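Local coordinates for transketolase (Campylobacter jejuni, PDB 3L84), which belongs to the transketolase family of thiamine diphosphate-binding enzymes, at residues N174-Y179 with C234-K239; E208-N213 with E225-S230; K503-P508 with E536-L541. All blocks are in the same frame, centred on the assembly; numbering follows the deposited sequence. Where two conformers were deposited one is given.

Contact 1 of 3, residues N174-Y179 with C234-K239; sequences NFILIY and CLIIAK
Tyr179 runs alongside Ile237 on the same face of the sheet, and its atoms can be traced outward in turn. Its CB stands 3.9 Å from Leu235 CD1 and 3.8 Å from the carbonyl O of Ile236. With CG anti to the backbone N, chi1 164° sets the ring beside Ile237, whose CG2 lies 3.9 Å from CD2 and 4.2 Å from CE2 of Tyr179 and meets the ring obliquely. Beyond it the hydroxyl OH is hydrogen-bonded to Asp152 OD1. The backbone beneath is a parallel pair, its short segments 17° apart, lying third and fourth in a five-stranded parallel sheet of the thiamine diphosphate-binding domain. Five N-H...O bonds alternate from strand to strand; Leu177 shows the pattern, its N donating to Cys234 O at 2.8 Å and its O accepting from Ile236 N at 2.8 Å. On the face shared with Tyr179, Leu235 CD1 fits 3.9 Å from Leu177 CG, and Phe202 of helix 198-204 covers both leucines. Across the sheet, Ile176 CG2 reaches Ile236 CD1 at 4.1 Å, under helix 217-228, which touches Ile176 through Ala227 and Ile236 through Leu224.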
ATOM      1  N   ASN A 174     -11.349 -20.499 -16.359  1.00  7.66           N
ATOM      2  CA  ASN A 174     -12.155 -20.912 -15.226  1.00  7.68           C
ATOM      3  C   ASN A 174     -12.673 -19.743 -14.403  1.00  8.19           C
ATOM      4  O   ASN A 174     -13.361 -19.950 -13.404  1.00  8.01           O
ATOM      5  CB  ASN A 174     -11.367 -21.901 -14.347  1.00  8.11           C
ATOM      6  CG  ASN A 174     -10.035 -21.356 -13.843  1.00  7.63           C
ATOM      7  OD1 ASN A 174      -9.582 -20.289 -14.248  1.00  8.62           O
ATOM      8  ND2 ASN A 174      -9.378 -22.139 -12.961  1.00  9.44           N
ATOM      9  N   PHE A 175     -12.377 -18.526 -14.830  1.00  7.86           N
ATOM     10  CA  PHE A 175     -12.676 -17.310 -14.060  1.00  7.86           C
ATOM     11  C   PHE A 175     -13.779 -16.504 -14.731  1.00  7.60           C
ATOM     12  O   PHE A 175     -13.658 -16.117 -15.899  1.00  7.33           O
ATOM     13  CB  PHE A 175     -11.401 -16.462 -13.973  1.00  7.96           C
ATOM     14  CG  PHE A 175     -11.533 -15.140 -13.264  1.00  9.12           C
ATOM     15  CD1 PHE A 175     -12.228 -15.036 -12.073  1.00 11.49           C
ATOM     16  CD2 PHE A 175     -10.987 -14.013 -13.797  1.00 10.40           C
ATOM     17  CE1 PHE A 175     -12.320 -13.812 -11.403  1.00 11.78           C
ATOM     18  CE2 PHE A 175     -11.070 -12.796 -13.130  1.00 11.20           C
ATOM     19  CZ  PHE A 175     -11.729 -12.695 -11.933  1.00  9.13           C
ATOM     20  N   ILE A 176     -14.820 -16.200 -13.971  1.00  7.75           N
ATOM     21  CA  ILE A 176     -15.975 -15.440 -14.417  1.00  8.54           C
ATOM     22  C   ILE A 176     -16.197 -14.290 -13.443  1.00  8.62           C
ATOM     23  O   ILE A 176     -16.511 -14.502 -12.290  1.00  7.85           O
ATOM     24  CB  ILE A 176     -17.223 -16.336 -14.554  1.00  8.93           C
ATOM     25  CG1 ILE A 176     -16.989 -17.452 -15.561  1.00  8.59           C
ATOM     26  CG2 ILE A 176     -18.417 -15.498 -14.960  1.00  9.80           C
ATOM     27  CD1 ILE A 176     -18.088 -18.520 -15.633  1.00 10.41           C
ATOM     28  N   LEU A 177     -15.974 -13.078 -13.920  1.00  7.85           N
ATOM     29  CA  LEU A 177     -16.076 -11.852 -13.160  1.00  8.32           C
ATOM     30  C   LEU A 177     -17.367 -11.157 -13.561  1.00  7.95           C
ATOM     31  O   LEU A 177     -17.594 -10.877 -14.739  1.00  9.24           O
ATOM     32  CB  LEU A 177     -14.869 -10.966 -13.462  1.00  8.09           C
ATOM     33  CG  LEU A 177     -14.744  -9.661 -12.713  1.00  8.51           C
ATOM     34  CD1 LEU A 177     -14.697  -9.860 -11.222  1.00  9.58           C
ATOM     35  CD2 LEU A 177     -13.476  -8.901 -13.190  1.00 10.10           C
ATOM     36  N   ILE A 178     -18.235 -10.900 -12.614  1.00  7.71           N
ATOM     37  CA  ILE A 178     -19.515 -10.260 -12.842  1.00  8.56           C
ATOM     38  C   ILE A 178     -19.436  -8.873 -12.215  1.00  8.83           C
ATOM     39  O   ILE A 178     -19.318  -8.734 -10.989  1.00  9.14           O
ATOM     40  CB  ILE A 178     -20.672 -11.070 -12.242  1.00  9.24           C
ATOM     41  CG1 ILE A 178     -20.650 -12.464 -12.808  1.00  9.75           C
ATOM     42  CG2 ILE A 178     -21.998 -10.337 -12.477  1.00 11.13           C
ATOM     43  CD1 ILE A 178     -21.585 -13.451 -12.100  1.00 11.97           C
ATOM     44  N   TYR A 179     -19.474  -7.851 -13.063  1.00  8.37           N
ATOM     45  CA  TYR A 179     -19.372  -6.435 -12.669  1.00  8.30           C
ATOM     46  C   TYR A 179     -20.749  -5.802 -12.574  1.00  9.00           C
ATOM     47  O   TYR A 179     -21.494  -5.741 -13.561  1.00  9.66           O
ATOM     48  CB  TYR A 179     -18.452  -5.717 -13.651  1.00  8.80           C
ATOM     49  CG  TYR A 179     -18.478  -4.203 -13.685  1.00  8.63           C
ATOM     50  CD1 TYR A 179     -18.557  -3.440 -12.536  1.00  9.81           C
ATOM     51  CD2 TYR A 179     -18.413  -3.549 -14.895  1.00  9.25           C
ATOM     52  CE1 TYR A 179     -18.570  -2.057 -12.583  1.00 10.92           C
ATOM     53  CE2 TYR A 179     -18.430  -2.171 -14.968  1.00 10.83           C
ATOM     54  CZ  TYR A 179     -18.513  -1.430 -13.817  1.00 12.03           C
ATOM     55  OH  TYR A 179     -18.511  -0.041 -13.901  1.00 13.93           O
ATOM     56  N   CYS A 234     -13.564 -14.390 -18.332  1.00  9.18           N
ATOM     57  CA  CYS A 234     -14.758 -13.729 -18.849  1.00  9.90           C
ATOM     58  C   CYS A 234     -15.303 -12.702 -17.908  1.00  9.85           C
ATOM     59  O   CYS A 234     -15.469 -12.991 -16.718  1.00 11.89           O
ATOM     60  CB  CYS A 234     -15.813 -14.778 -19.140  1.00 10.63           C
ATOM     61  SG  CYS A 234     -17.313 -14.177 -19.958  1.00 13.19           S
ATOM     62  N   LEU A 235     -15.591 -11.526 -18.441  1.00  8.36           N
ATOM     63  CA  LEU A 235     -16.235 -10.439 -17.738  1.00  7.92           C
ATOM     64  C   LEU A 235     -17.655 -10.325 -18.227  1.00  8.22           C
ATOM     65  O   LEU A 235     -17.873 -10.219 -19.427  1.00  8.42           O
ATOM     66  CB  LEU A 235     -15.501  -9.121 -17.974  1.00  8.20           C
ATOM     67  CG  LEU A 235     -16.195  -7.871 -17.418  1.00  7.63           C
ATOM     68  CD1 LEU A 235     -16.122  -7.890 -15.897  1.00 10.33           C
ATOM     69  CD2 LEU A 235     -15.596  -6.567 -17.929  1.00  8.84           C
ATOM     70  N   ILE A 236     -18.604 -10.335 -17.310  1.00  8.47           N
ATOM     71  CA  ILE A 236     -19.991  -9.993 -17.578  1.00  8.50           C
ATOM     72  C   ILE A 236     -20.243  -8.612 -16.991  1.00  8.33           C
ATOM     73  O   ILE A 236     -20.184  -8.417 -15.779  1.00  8.93           O
ATOM     74  CB  ILE A 236     -20.971 -11.030 -16.981  1.00  8.78           C
ATOM     75  CG1 ILE A 236     -20.708 -12.395 -17.615  1.00 10.16           C
ATOM     76  CG2 ILE A 236     -22.409 -10.589 -17.200  1.00 10.74           C
ATOM     77  CD1 ILE A 236     -21.484 -13.568 -16.947  1.00  9.91           C
ATOM     78  N   ILE A 237     -20.502  -7.646 -17.855  1.00  7.72           N
ATOM     79  CA  ILE A 237     -20.872  -6.301 -17.423  1.00  8.26           C
ATOM     80  C   ILE A 237     -22.380  -6.289 -17.272  1.00  8.08           C
ATOM     81  O   ILE A 237     -23.118  -6.334 -18.275  1.00  8.72           O
ATOM     82  CB  ILE A 237     -20.434  -5.232 -18.438  1.00  8.22           C
ATOM     83  CG1 ILE A 237     -18.923  -5.307 -18.695  1.00  8.68           C
ATOM     84  CG2 ILE A 237     -20.835  -3.839 -17.974  1.00  9.14           C
ATOM     85  CD1 ILE A 237     -18.421  -4.299 -19.744  1.00 10.19           C
ATOM     86  N   ALA A 238     -22.842  -6.293 -16.023  1.00  8.19           N
ATOM     87  CA  ALA A 238     -24.279  -6.414 -15.765  1.00  8.32           C
ATOM     88  C   ALA A 238     -24.831  -5.067 -15.357  1.00  8.30           C
ATOM     89  O   ALA A 238     -24.474  -4.540 -14.303  1.00  9.58           O
ATOM     90  CB  ALA A 238     -24.527  -7.461 -14.708  1.00  9.42           C
ATOM     91  N   LYS A 239     -25.627  -4.448 -16.221  1.00  9.44           N
ATOM     92  CA  LYS A 239     -26.220  -3.160 -15.882  1.00 10.09           C
ATOM     93  C   LYS A 239     -27.356  -3.371 -14.890  1.00  9.31           C
ATOM     94  O   LYS A 239     -28.292  -4.113 -15.169  1.00 10.26           O
ATOM     95  CB  LYS A 239     -26.720  -2.484 -17.138  1.00 10.73           C
ATOM     96  CG  LYS A 239     -27.149  -1.050 -16.904  1.00 14.04           C
ATOM     97  CD  LYS A 239     -27.277  -0.273 -18.216  1.00 18.98           C
ATOM     98  CE  LYS A 239     -27.782   1.131 -17.951  1.00 23.67           C
ATOM     99  NZ  LYS A 239     -29.098   1.102 -17.237  1.00 27.64           N
TER

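Contact 2 of 3, residues E208-N213 with E225-S230; sequences EVLSIN and EQAKKS
Leu210 lays its two methyls against the extended chain of Gln226, CD1 meeting the aliphatic CB and CG while CD2 sits 3.6 Å from the amide carbon CD. The leucine therefore covers much of the glutamine's length, and its CD1 continues to Ala227 CB at 4.4 Å. Gln226 is able to run along it because its CG is anti to the backbone N (chi1 -176°) and the chain stays straight beyond. Two residues earlier on the strand, Glu208 is extended too and crosses the glutamine at about a right angle, its carboxylate turned 78° from the amide plane. Between them is a weak bond, NE2 of Gln226 to OE2 of Glu208 at 3.4 Å, bent to 134° at the hydrogen. The other oxygen is more closely attended: Ser230 OG lies 2.7 Å from Glu208 OE1, though Lys232 O also competes for the one hydroxyl proton. The contact joins the first strand and the helix of a beta-alpha-beta unit: strand 208-213 at the edge of the sheet within this chain, helix 217-228, and the parallel neighbour 234-239. Ala227 also packs on Cys234 of that last strand. A water completes the join, donating to OE1 of Glu208 at 2.8 Å and to the backbone O of Gln226 at 2.8 Å. It thus bridges two acceptors that cannot bond each other directly. Its donation to OE1, with the weak N-H at OE2, is consistent with a charged carboxylate; the serine's share is not settled.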
ATOM      1  N   GLU A 208     -12.796 -12.293 -22.551  1.00  9.11           N
ATOM      2  CA  GLU A 208     -14.050 -12.196 -23.305  1.00  8.88           C
ATOM      3  C   GLU A 208     -15.035 -11.366 -22.499  1.00  8.79           C
ATOM      4  O   GLU A 208     -15.166 -11.593 -21.284  1.00 10.41           O
ATOM      5  CB  GLU A 208     -14.653 -13.573 -23.556  1.00  9.75           C
ATOM      6  CG  GLU A 208     -16.010 -13.509 -24.303  1.00 12.42           C
ATOM      7  CD  GLU A 208     -16.563 -14.850 -24.755  1.00 14.94           C
ATOM      8  OE1 GLU A 208     -16.093 -15.931 -24.341  1.00 15.48           O
ATOM      9  OE2 GLU A 208     -17.532 -14.825 -25.554  1.00 16.78           O
ATOM     10  N   VAL A 209     -15.727 -10.429 -23.142  1.00  7.74           N
ATOM     11  CA  VAL A 209     -16.594  -9.493 -22.452  1.00  8.30           C
ATOM     12  C   VAL A 209     -18.042  -9.576 -22.938  1.00  8.21           C
ATOM     13  O   VAL A 209     -18.296  -9.416 -24.133  1.00  9.34           O
ATOM     14  CB  VAL A 209     -16.083  -8.048 -22.577  1.00  9.08           C
ATOM     15  CG1 VAL A 209     -17.057  -7.114 -21.830  1.00 10.23           C
ATOM     16  CG2 VAL A 209     -14.632  -7.919 -22.049  1.00  9.14           C
ATOM     17  N   LEU A 210     -18.963  -9.837 -22.019  1.00  7.72           N
ATOM     18  CA  LEU A 210     -20.401  -9.901 -22.302  1.00  7.99           C
ATOM     19  C   LEU A 210     -21.068  -8.746 -21.584  1.00  9.46           C
ATOM     20  O   LEU A 210     -20.632  -8.369 -20.499  1.00 10.55           O
ATOM     21  CB  LEU A 210     -20.968 -11.245 -21.792  1.00  8.16           C
ATOM     22  CG  LEU A 210     -20.238 -12.475 -22.348  1.00  9.76           C
ATOM     23  CD1 LEU A 210     -20.730 -13.812 -21.710  1.00  9.94           C
ATOM     24  CD2 LEU A 210     -20.327 -12.531 -23.832  1.00 14.51           C
ATOM     25  N   SER A 211     -22.130  -8.189 -22.150  1.00  9.40           N
ATOM     26  CA  SER A 211     -22.844  -7.055 -21.593  1.00 10.40           C
ATOM     27  C   SER A 211     -24.323  -7.359 -21.547  1.00 10.19           C
ATOM     28  O   SER A 211     -24.921  -7.664 -22.613  1.00 11.47           O
ATOM     29  CB  SER A 211     -22.618  -5.819 -22.458  1.00 11.39           C
ATOM     30  OG  SER A 211     -21.231  -5.458 -22.431  1.00 15.96           O
ATOM     31  N   ILE A 212     -24.909  -7.333 -20.354  1.00  9.18           N
ATOM     32  CA  ILE A 212     -26.306  -7.714 -20.114  1.00  9.38           C
ATOM     33  C   ILE A 212     -27.059  -6.715 -19.243  1.00  8.35           C
ATOM     34  O   ILE A 212     -26.456  -5.862 -18.561  1.00  8.84           O
ATOM     35  CB  ILE A 212     -26.419  -9.091 -19.417  1.00  9.88           C
ATOM     36  CG1 ILE A 212     -25.892  -9.069 -17.976  1.00  9.46           C
ATOM     37  CG2 ILE A 212     -25.721 -10.181 -20.251  1.00 12.70           C
ATOM     38  CD1 ILE A 212     -26.158 -10.341 -17.217  1.00 10.69           C
ATOM     39  N   ASN A 213     -28.380  -6.879 -19.258  1.00  8.82           N
ATOM     40  CA  ASN A 213     -29.311  -6.313 -18.284  1.00  9.04           C
ATOM     41  C   ASN A 213     -29.326  -7.287 -17.107  1.00  8.26           C
ATOM     42  O   ASN A 213     -29.788  -8.435 -17.200  1.00  9.09           O
ATOM     43  CB  ASN A 213     -30.705  -6.182 -18.914  1.00  8.48           C
ATOM     44  CG  ASN A 213     -31.760  -5.654 -17.966  1.00 11.00           C
ATOM     45  OD1 ASN A 213     -31.605  -5.661 -16.774  1.00 12.09           O
ATOM     46  ND2 ASN A 213     -32.880  -5.187 -18.540  1.00 16.52           N
ATOM     47  N   GLU A 225     -24.178 -19.183 -19.292  1.00  8.94           N
ATOM     48  CA  GLU A 225     -23.887 -20.337 -20.137  0.50  9.65           C
ATOM     49  C   GLU A 225     -22.743 -20.031 -21.099  1.00  9.48           C
ATOM     50  O   GLU A 225     -21.857 -20.856 -21.293  1.00  8.66           O
ATOM     51  CB  GLU A 225     -25.129 -20.796 -20.902  0.50 10.29           C
ATOM     52  CG  GLU A 225     -26.224 -21.393 -20.018  0.50 12.41           C
ATOM     53  CD  GLU A 225     -25.850 -22.742 -19.392  0.50 16.76           C
ATOM     54  OE1 GLU A 225     -24.651 -23.093 -19.342  0.50 21.11           O
ATOM     55  OE2 GLU A 225     -26.768 -23.456 -18.933  0.50 19.76           O
ATOM     56  N   GLN A 226     -22.757 -18.852 -21.710  1.00  9.70           N
ATOM     57  CA  GLN A 226     -21.672 -18.460 -22.609  1.00 10.10           C
ATOM     58  C   GLN A 226     -20.336 -18.317 -21.857  1.00  9.47           C
ATOM     59  O   GLN A 226     -19.291 -18.803 -22.327  1.00  9.98           O
ATOM     60  CB  GLN A 226     -22.026 -17.145 -23.279  1.00 11.41           C
ATOM     61  CG  GLN A 226     -21.032 -16.667 -24.300  1.00 17.91           C
ATOM     62  CD  GLN A 226     -21.630 -15.612 -25.211  1.00 25.03           C
ATOM     63  OE1 GLN A 226     -22.782 -15.176 -25.012  1.00 31.24           O
ATOM     64  NE2 GLN A 226     -20.868 -15.210 -26.229  1.00 28.90           N
ATOM     65  N   ALA A 227     -20.370 -17.672 -20.705  1.00  8.88           N
ATOM     66  CA  ALA A 227     -19.151 -17.478 -19.909  1.00  9.18           C
ATOM     67  C   ALA A 227     -18.514 -18.815 -19.524  1.00  9.77           C
ATOM     68  O   ALA A 227     -17.297 -18.936 -19.566  1.00  9.41           O
ATOM     69  CB  ALA A 227     -19.463 -16.672 -18.679  1.00  9.40           C
ATOM     70  N   LYS A 228     -19.338 -19.803 -19.187  1.00  9.59           N
ATOM     71  CA  LYS A 228     -18.839 -21.115 -18.779  1.00 10.06           C
ATOM     72  C   LYS A 228     -18.109 -21.867 -19.882  1.00 10.76           C
ATOM     73  O   LYS A 228     -17.298 -22.750 -19.583  1.00 12.88           O
ATOM     74  CB  LYS A 228     -19.985 -21.941 -18.177  1.00 10.22           C
ATOM     75  CG  LYS A 228     -20.407 -21.390 -16.828  1.00 11.67           C
ATOM     76  CD  LYS A 228     -21.728 -21.829 -16.332  1.00 14.44           C
ATOM     77  CE  LYS A 228     -21.817 -23.287 -16.044  1.00 15.96           C
ATOM     78  NZ  LYS A 228     -23.284 -23.787 -16.044  1.00 14.22           N
ATOM     79  N   LYS A 229     -18.368 -21.501 -21.131  1.00 10.45           N
ATOM     80  CA  LYS A 229     -17.727 -22.127 -22.306  1.00 11.48           C
ATOM     81  C   LYS A 229     -16.593 -21.301 -22.868  1.00 10.83           C
ATOM     82  O   LYS A 229     -15.998 -21.680 -23.866  1.00 12.30           O
ATOM     83  CB  LYS A 229     -18.736 -22.405 -23.440  1.00 11.73           C
ATOM     84  CG  LYS A 229     -19.847 -23.300 -23.050  1.00 17.92           C
ATOM     85  CD  LYS A 229     -20.661 -23.671 -24.250  1.00 23.14           C
ATOM     86  CE  LYS A 229     -21.408 -22.503 -24.846  1.00 25.34           C
ATOM     87  NZ  LYS A 229     -22.472 -23.005 -25.771  1.00 28.00           N
ATOM     88  N   SER A 230     -16.281 -20.175 -22.226  1.00 10.24           N
ATOM     89  CA  SER A 230     -15.269 -19.251 -22.751  1.00 10.63           C
ATOM     90  C   SER A 230     -13.890 -19.927 -22.763  1.00 10.77           C
ATOM     91  O   SER A 230     -13.568 -20.751 -21.889  1.00 13.21           O
ATOM     92  CB  SER A 230     -15.237 -17.960 -21.922  1.00  9.52           C
ATOM     93  OG  SER A 230     -14.380 -17.015 -22.532  1.00 11.86           O
TER
HETATM   94  O   HOH W   1     -17.817 -18.183 -24.610  1.00 19.34           O

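Contact 3 of 3, residues K503-P508 with E536-L541; sequences KALNEP and EVWLCL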
ATOM      1  N   LYS A 503      27.479 -12.179  10.038  1.00 10.71           N
ATOM      2  CA  LYS A 503      28.376 -13.099  10.706  1.00 11.56           C
ATOM      3  C   LYS A 503      27.611 -14.171  11.429  1.00 10.98           C
ATOM      4  O   LYS A 503      26.684 -13.935  12.173  1.00 11.93           O
ATOM      5  CB  LYS A 503      29.254 -12.355  11.703  1.00 12.47           C
ATOM      6  CG  LYS A 503      30.133 -11.281  11.093  1.00 16.82           C
ATOM      7  CD  LYS A 503      31.368 -11.811  10.336  1.00 20.90           C
ATOM      8  CE  LYS A 503      32.191 -12.836  11.113  1.00 23.50           C
ATOM      9  NZ  LYS A 503      33.507 -13.206  10.436  1.00 23.57           N
ATOM     10  N   ALA A 504      28.045 -15.395  11.248  1.00  9.67           N
ATOM     11  CA  ALA A 504      27.434 -16.494  11.971  1.00 10.25           C
ATOM     12  C   ALA A 504      27.598 -16.315  13.481  1.00 10.02           C
ATOM     13  O   ALA A 504      28.656 -15.889  13.969  1.00 12.64           O
ATOM     14  CB  ALA A 504      28.085 -17.810  11.526  1.00 10.59           C
ATOM     15  N   LEU A 505      26.560 -16.655  14.239  1.00 10.09           N
ATOM     16  CA  LEU A 505      26.560 -16.561  15.685  1.00 10.84           C
ATOM     17  C   LEU A 505      27.093 -17.813  16.341  1.00 12.38           C
ATOM     18  O   LEU A 505      27.135 -18.899  15.768  1.00 12.72           O
ATOM     19  CB  LEU A 505      25.127 -16.340  16.213  1.00 12.58           C
ATOM     20  CG  LEU A 505      24.368 -15.148  15.661  1.00 14.03           C
ATOM     21  CD1 LEU A 505      22.978 -15.070  16.311  1.00 15.59           C
ATOM     22  CD2 LEU A 505      25.149 -13.853  15.873  1.00 15.02           C
ATOM     23  N   ASN A 506      27.515 -17.640  17.582  1.00 12.96           N
ATOM     24  CA  ASN A 506      27.759 -18.767  18.436  1.00 13.96           C
ATOM     25  C   ASN A 506      26.434 -19.314  18.976  1.00 14.28           C
ATOM     26  O   ASN A 506      25.384 -18.689  18.834  1.00 14.34           O
ATOM     27  CB  ASN A 506      28.773 -18.388  19.528  1.00 14.75           C
ATOM     28  CG  ASN A 506      30.150 -18.063  18.932  1.00 18.81           C
ATOM     29  OD1 ASN A 506      30.793 -18.921  18.317  1.00 23.82           O
ATOM     30  ND2 ASN A 506      30.580 -16.799  19.055  1.00 23.28           N
ATOM     31  N   GLU A 507      26.481 -20.469  19.620  1.00 15.34           N
ATOM     32  CA  GLU A 507      25.255 -21.135  20.043  1.00 15.94           C
ATOM     33  C   GLU A 507      24.559 -20.392  21.199  1.00 13.79           C
ATOM     34  O   GLU A 507      25.205 -19.696  21.967  1.00 14.05           O
ATOM     35  CB  GLU A 507      25.528 -22.603  20.397  1.00 18.00           C
ATOM     36  CG  GLU A 507      25.827 -23.468  19.139  1.00 22.22           C
ATOM     37  CD  GLU A 507      25.630 -24.969  19.330  1.00 27.71           C
ATOM     38  OE1 GLU A 507      25.205 -25.659  18.349  1.00 29.53           O
ATOM     39  OE2 GLU A 507      25.903 -25.462  20.449  1.00 30.45           O
ATOM     40  N   PRO A 508      23.230 -20.545  21.322  1.00 12.68           N
ATOM     41  CA  PRO A 508      22.531 -19.921  22.441  1.00 12.38           C
ATOM     42  C   PRO A 508      23.099 -20.357  23.803  1.00 11.82           C
ATOM     43  O   PRO A 508      23.480 -21.527  23.991  1.00 11.54           O
ATOM     44  CB  PRO A 508      21.100 -20.429  22.283  1.00 13.02           C
ATOM     45  CG  PRO A 508      20.988 -20.790  20.848  1.00 14.16           C
ATOM     46  CD  PRO A 508      22.305 -21.306  20.456  1.00 14.24           C
ATOM     47  N   GLU A 536      22.261  -6.328  13.292  1.00  7.47           N
ATOM     48  CA  GLU A 536      22.887  -5.582  14.408  1.00  7.85           C
ATOM     49  C   GLU A 536      23.378  -6.441  15.551  1.00  7.68           C
ATOM     50  O   GLU A 536      23.992  -5.931  16.485  1.00  8.56           O
ATOM     51  CB  GLU A 536      21.911  -4.488  14.900  1.00  9.35           C
ATOM     52  CG  GLU A 536      21.879  -3.301  13.975  1.00  9.27           C
ATOM     53  CD  GLU A 536      21.319  -3.626  12.610  1.00 10.01           C
ATOM     54  OE1 GLU A 536      20.083  -3.851  12.533  1.00  9.66           O
ATOM     55  OE2 GLU A 536      22.086  -3.668  11.616  1.00 10.15           O
ATOM     56  N   VAL A 537      23.152  -7.747  15.497  1.00  8.64           N
ATOM     57  CA  VAL A 537      23.560  -8.602  16.620  1.00  9.74           C
ATOM     58  C   VAL A 537      25.077  -8.653  16.763  1.00 10.03           C
ATOM     59  O   VAL A 537      25.623  -8.557  17.850  1.00  9.07           O
ATOM     60  CB  VAL A 537      22.946 -10.036  16.493  1.00  9.87           C
ATOM     61  CG1 VAL A 537      23.519 -10.984  17.574  1.00 10.25           C
ATOM     62  CG2 VAL A 537      21.446  -9.974  16.625  1.00 10.48           C
ATOM     63  N   TRP A 538      25.781  -8.773  15.653  1.00  9.56           N
ATOM     64  CA  TRP A 538      27.223  -8.856  15.706  1.00 10.99           C
ATOM     65  C   TRP A 538      27.824  -7.566  16.272  1.00  9.84           C
ATOM     66  O   TRP A 538      28.766  -7.600  17.073  1.00 10.26           O
ATOM     67  CB  TRP A 538      27.741  -9.120  14.286  1.00 12.98           C
ATOM     68  CG  TRP A 538      29.141  -9.494  14.290  1.00 17.59           C
ATOM     69  CD1 TRP A 538      30.187  -8.749  13.831  1.00 22.20           C
ATOM     70  CD2 TRP A 538      29.697 -10.732  14.782  1.00 22.99           C
ATOM     71  NE1 TRP A 538      31.367  -9.446  14.004  1.00 22.97           N
ATOM     72  CE2 TRP A 538      31.087 -10.664  14.580  1.00 24.63           C
ATOM     73  CE3 TRP A 538      29.147 -11.883  15.375  1.00 25.81           C
ATOM     74  CZ2 TRP A 538      31.941 -11.713  14.947  1.00 25.20           C
ATOM     75  CZ3 TRP A 538      29.981 -12.924  15.729  1.00 27.94           C
ATOM     76  CH2 TRP A 538      31.368 -12.830  15.520  1.00 26.75           C
ATOM     77  N   LEU A 539      27.266  -6.415  15.891  1.00  9.48           N
ATOM     78  CA  LEU A 539      27.722  -5.137  16.453  1.00  9.28           C
ATOM     79  C   LEU A 539      27.609  -5.167  17.977  1.00  9.67           C
ATOM     80  O   LEU A 539      28.493  -4.670  18.693  1.00 10.37           O
ATOM     81  CB  LEU A 539      26.884  -3.977  15.849  1.00 10.05           C
ATOM     82  CG  LEU A 539      27.056  -2.635  16.528  1.00  9.57           C
ATOM     83  CD1 LEU A 539      28.453  -2.069  16.405  1.00 10.19           C
ATOM     84  CD2 LEU A 539      26.045  -1.641  15.930  1.00 10.64           C
ATOM     85  N   CYS A 540      26.509  -5.716  18.476  1.00  9.25           N
ATOM     86  CA  CYS A 540      26.314  -5.816  19.921  1.00  9.80           C
ATOM     87  C   CYS A 540      27.268  -6.816  20.568  1.00  9.70           C
ATOM     88  O   CYS A 540      27.773  -6.553  21.651  1.00  9.65           O
ATOM     89  CB  CYS A 540      24.887  -6.168  20.256  1.00  9.84           C
ATOM     90  SG  CYS A 540      23.741  -4.816  19.892  1.00 10.65           S
ATOM     91  N   LEU A 541      27.552  -7.944  19.926  1.00  8.71           N
ATOM     92  CA  LEU A 541      28.533  -8.874  20.479  1.00  9.30           C
ATOM     93  C   LEU A 541      29.913  -8.189  20.590  1.00  8.90           C
ATOM     94  O   LEU A 541      30.609  -8.304  21.619  1.00  9.91           O
ATOM     95  CB  LEU A 541      28.620 -10.162  19.645  1.00  9.62           C
ATOM     96  CG  LEU A 541      27.422 -11.065  19.783  1.00 11.41           C
ATOM     97  CD1 LEU A 541      27.425 -12.095  18.622  1.00 12.91           C
ATOM     98  CD2 LEU A 541      27.360 -11.766  21.151  1.00 12.74           C
TER
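Torsions lay the Lys503 chain over the Trp538 face: the tryptophan CG is anti to the backbone N (chi1 -168°), which sets the indole beside residues 503-505, and the lysine folds at chi2 (-76°) and again at chi3, so that its methylenes curl over the ring. Lys503 CB lies 3.5 Å from Trp538 CD2, above the middle of the bicycle. The next carbon makes a CH-pi contact, CG standing 3.5 Å from the centroid of the five-membered ring of Trp538 and only 4° off its normal. Further out, Lys503 CE is 4.0 Å from Trp538 CZ2, and the chain then leads away to place NZ in a salt bridge with Asp337. The carbonyl O of Ala504 approaches CZ3 of Trp538 at 3.7 Å. A second cluster forms round Leu505, whose CD2 sits at the indole edge near its plane. That methyl is 3.7 Å from Val537 CG1 and 4.0 Å from Leu541 CD1, and the leucine crosses both side chains at about a right angle. Val537, Trp538 and Leu541 follow an i, i+1, i+4 pattern, one face of the opening turns of helix 537-549. The loop that meets them connects strand 493-496 of the six-stranded parallel sheet to strand 518-521 of the mixed C-terminal sheet, so the contact packs this connection against the helix; Leu520 of strand 518-521 touches both Leu505 and Val537. No hydrogen bond spans the two segments. Attraction across them is dispersion and CH-pi in character: the ammonium is paired with Asp337, which also accepts the N-H of Ala504, and it is the lysine's methylenes, CB and CG, that meet the indole face.

Contacts 1 and 2 both reach one sheet, contact 1 between two of its strands, contact 2 between its edge strand and helix 217-228; their centres are about 7 Å apart, whereas contact 3 sits some 55 to 60 Å away (centre to centre), on the opposite side of the chain's centre. Strand 234-239 joins the first two, bonded on one flank to strand 175-181 and on the other to strand 208-213. Along the chain, 208-230 falls between the two strands of contact 1. Buried contact 1 relies on backbone hydrogen bonds with apolar flanks; partly buried contact 2 mixes leucine packing with a hydrated carboxylate; surface contact 3 sets lysine methylenes on an indole face, with leucine and valine methyls beside it.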